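Local structure of uncharacterized protein (6ULO) at residues Asp85-Met90 with Arg183-Glu188. The protein is of unknown function but belongs to a family grouped with the NADP-binding Rossmann folds and is probably attached to the membrane by a transmembrane helix. Sequence-based numbering, arbitrary orientation.
Sequences DFIYLM and RKLAIE
L185 is the residue through which segment 183-188 meets 85-90, and each of its two methyls has a separate partner. On the helix just before it, R183 NE and NH2 bond to the carbonyl oxygens of L107 and Q108, placing the helix against 94-109, while I187 CD1 lies 3.8 Å above the R183 guanidinium plane, over its centre. At L185, CG stands anti to the carbonyl carbon (chi1 -62°), and the isobutyl group reaches the strand. L185 CD1 comes within 3.7 Å of I87 CD1 and 4.0 Å of I87 CG1, the two side chains crossing at about a right angle. L185 CD2 lies 3.6 Å from the carbonyl oxygen D85 O, a van der Waals approach to the backbone. I87 also packs on L76 and A79 of helix 74-82. Past L185, E188 turns its OE1 to a salt bridge with K190, whose backbone bonds to I87 and leads into the edge strand 191-195. The contact thus packs the C-terminal end of helix 176-187 against the parallel part of the mixed sheet just before the chain joins that sheet. With one methyl-methyl contact, one methyl-to-carbonyl-oxygen approach and no hydrogen bond across, dispersion and burial over a small 115 Å², rather than directional bonds, hold the segments together.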
loop_
_atom_site.group_PDB
_atom_site.type_symbol
_atom_site.label_atom_id
_atom_site.label_comp_id
_atom_site.label_asym_id
_atom_site.label_seq_id
_atom_site.Cartn_x
_atom_site.Cartn_y
_atom_site.Cartn_z
ATOM N N ASP A 85 9.756 3.926 -7.514
ATOM C CA ASP A 85 9.823 3.913 -8.974
ATOM C C ASP A 85 8.594 3.264 -9.606
ATOM O O ASP A 85 8.199 3.636 -10.711
ATOM C CB ASP A 85 11.036 3.112 -9.438
ATOM C CG ASP A 85 12.338 3.669 -8.956
ATOM O OD1 ASP A 85 12.490 4.898 -8.976
ATOM O OD2 ASP A 85 13.239 2.844 -8.626
ATOM N N PHE A 86 8.012 2.268 -8.941
ATOM C CA PHE A 86 6.846 1.528 -9.407
ATOM C C PHE A 86 6.087 1.107 -8.166
ATOM O O PHE A 86 6.688 0.963 -7.097
ATOM C CB PHE A 86 7.238 0.263 -10.194
ATOM C CG PHE A 86 8.154 0.521 -11.366
ATOM C CD1 PHE A 86 7.622 0.869 -12.604
ATOM C CD2 PHE A 86 9.530 0.459 -11.235
ATOM C CE1 PHE A 86 8.434 1.146 -13.691
ATOM C CE2 PHE A 86 10.362 0.723 -12.331
ATOM C CZ PHE A 86 9.800 1.084 -13.557
ATOM N N ILE A 87 4.775 0.953 -8.302
ATOM C CA ILE A 87 3.906 0.622 -7.174
ATOM C C ILE A 87 3.046 -0.585 -7.528
ATOM O O ILE A 87 2.176 -0.482 -8.405
ATOM C CB ILE A 87 2.996 1.799 -6.790
ATOM C CG1 ILE A 87 3.797 3.057 -6.488
ATOM C CG2 ILE A 87 2.090 1.397 -5.620
ATOM C CD1 ILE A 87 2.939 4.288 -6.254
ATOM N N TYR A 88 3.258 -1.709 -6.830
ATOM C CA TYR A 88 2.309 -2.819 -6.864
ATOM C C TYR A 88 1.312 -2.683 -5.705
ATOM O O TYR A 88 1.709 -2.602 -4.540
ATOM C CB TYR A 88 3.037 -4.154 -6.716
ATOM C CG TYR A 88 3.560 -4.731 -8.012
ATOM C CD1 TYR A 88 2.711 -4.997 -9.084
ATOM C CD2 TYR A 88 4.889 -5.156 -8.109
ATOM C CE1 TYR A 88 3.191 -5.619 -10.266
ATOM C CE2 TYR A 88 5.369 -5.799 -9.261
ATOM C CZ TYR A 88 4.505 -6.022 -10.313
ATOM O OH TYR A 88 4.993 -6.653 -11.410
ATOM N N LEU A 89 0.037 -2.671 -6.022
ATOM C CA LEU A 89 -1.032 -2.677 -5.024
ATOM C C LEU A 89 -1.612 -4.074 -5.081
ATOM O O LEU A 89 -2.432 -4.381 -5.949
ATOM C CB LEU A 89 -2.070 -1.599 -5.325
ATOM C CG LEU A 89 -1.488 -0.181 -5.383
ATOM C CD1 LEU A 89 -2.567 0.776 -5.796
ATOM C CD2 LEU A 89 -0.951 0.226 -4.024
ATOM N N MET A 90 -1.158 -4.938 -4.184
ATOM C CA MET A 90 -1.549 -6.343 -4.194
ATOM C C MET A 90 -2.539 -6.573 -3.063
ATOM O O MET A 90 -2.185 -6.386 -1.894
ATOM C CB MET A 90 -0.341 -7.269 -3.991
ATOM C CG MET A 90 -0.758 -8.728 -4.055
ATOM S SD MET A 90 0.566 -9.910 -3.575
ATOM C CE MET A 90 0.430 -9.804 -1.804
ATOM N N ARG A 183 0.517 11.114 -9.828
ATOM C CA ARG A 183 -0.168 11.155 -11.117
ATOM C C ARG A 183 0.760 10.749 -12.251
ATOM O O ARG A 183 0.331 10.073 -13.199
ATOM C CB ARG A 183 -0.718 12.557 -11.360
ATOM C CG ARG A 183 -1.409 12.650 -12.734
ATOM C CD ARG A 183 -2.248 13.886 -12.896
ATOM N NE ARG A 183 -3.054 13.833 -14.121
ATOM C CZ ARG A 183 -2.851 14.606 -15.177
ATOM N NH1 ARG A 183 -1.870 15.513 -15.148
ATOM N NH2 ARG A 183 -3.644 14.488 -16.234
ATOM N N LYS A 184 2.026 11.155 -12.177
ATOM C CA LYS A 184 2.986 10.773 -13.205
ATOM C C LYS A 184 3.124 9.254 -13.282
ATOM O O LYS A 184 3.044 8.662 -14.371
ATOM C CB LYS A 184 4.333 11.423 -12.923
ATOM C CG LYS A 184 5.374 11.074 -13.986
ATOM C CD LYS A 184 6.722 11.635 -13.648
ATOM C CE LYS A 184 7.751 11.393 -14.717
ATOM N NZ LYS A 184 9.108 11.493 -14.135
ATOM N N LEU A 185 3.272 8.590 -12.131
ATOM C CA LEU A 185 3.292 7.125 -12.123
ATOM C C LEU A 185 2.012 6.552 -12.715
ATOM O O LEU A 185 2.058 5.568 -13.466
ATOM C CB LEU A 185 3.498 6.596 -10.707
ATOM C CG LEU A 185 4.807 6.981 -10.020
ATOM C CD1 LEU A 185 4.863 6.321 -8.613
ATOM C CD2 LEU A 185 6.030 6.567 -10.867
ATOM N N ALA A 186 0.852 7.133 -12.370
ATOM C CA ALA A 186 -0.410 6.611 -12.880
ATOM C C ALA A 186 -0.445 6.687 -14.394
ATOM O O ALA A 186 -0.816 5.718 -15.062
ATOM C CB ALA A 186 -1.593 7.345 -12.264
ATOM N N ILE A 187 -0.083 7.851 -14.945
ATOM C CA ILE A 187 -0.080 8.054 -16.389
ATOM C C ILE A 187 0.848 7.055 -17.075
ATOM O O ILE A 187 0.552 6.573 -18.176
ATOM C CB ILE A 187 0.306 9.516 -16.697
ATOM C CG1 ILE A 187 -0.854 10.418 -16.345
ATOM C CG2 ILE A 187 0.673 9.684 -18.188
ATOM C CD1 ILE A 187 -0.505 11.910 -16.400
ATOM N N GLU A 188 1.978 6.750 -16.462
ATOM C CA GLU A 188 2.993 5.886 -17.040
ATOM C C GLU A 188 2.694 4.409 -16.883
ATOM O O GLU A 188 3.492 3.593 -17.345
ATOM C CB GLU A 188 4.360 6.248 -16.428
ATOM C CG GLU A 188 4.808 7.610 -16.916
ATOM C CD GLU A 188 6.063 8.156 -16.267
ATOM O OE1 GLU A 188 6.496 7.659 -15.209
ATOM O OE2 GLU A 188 6.594 9.155 -16.815
#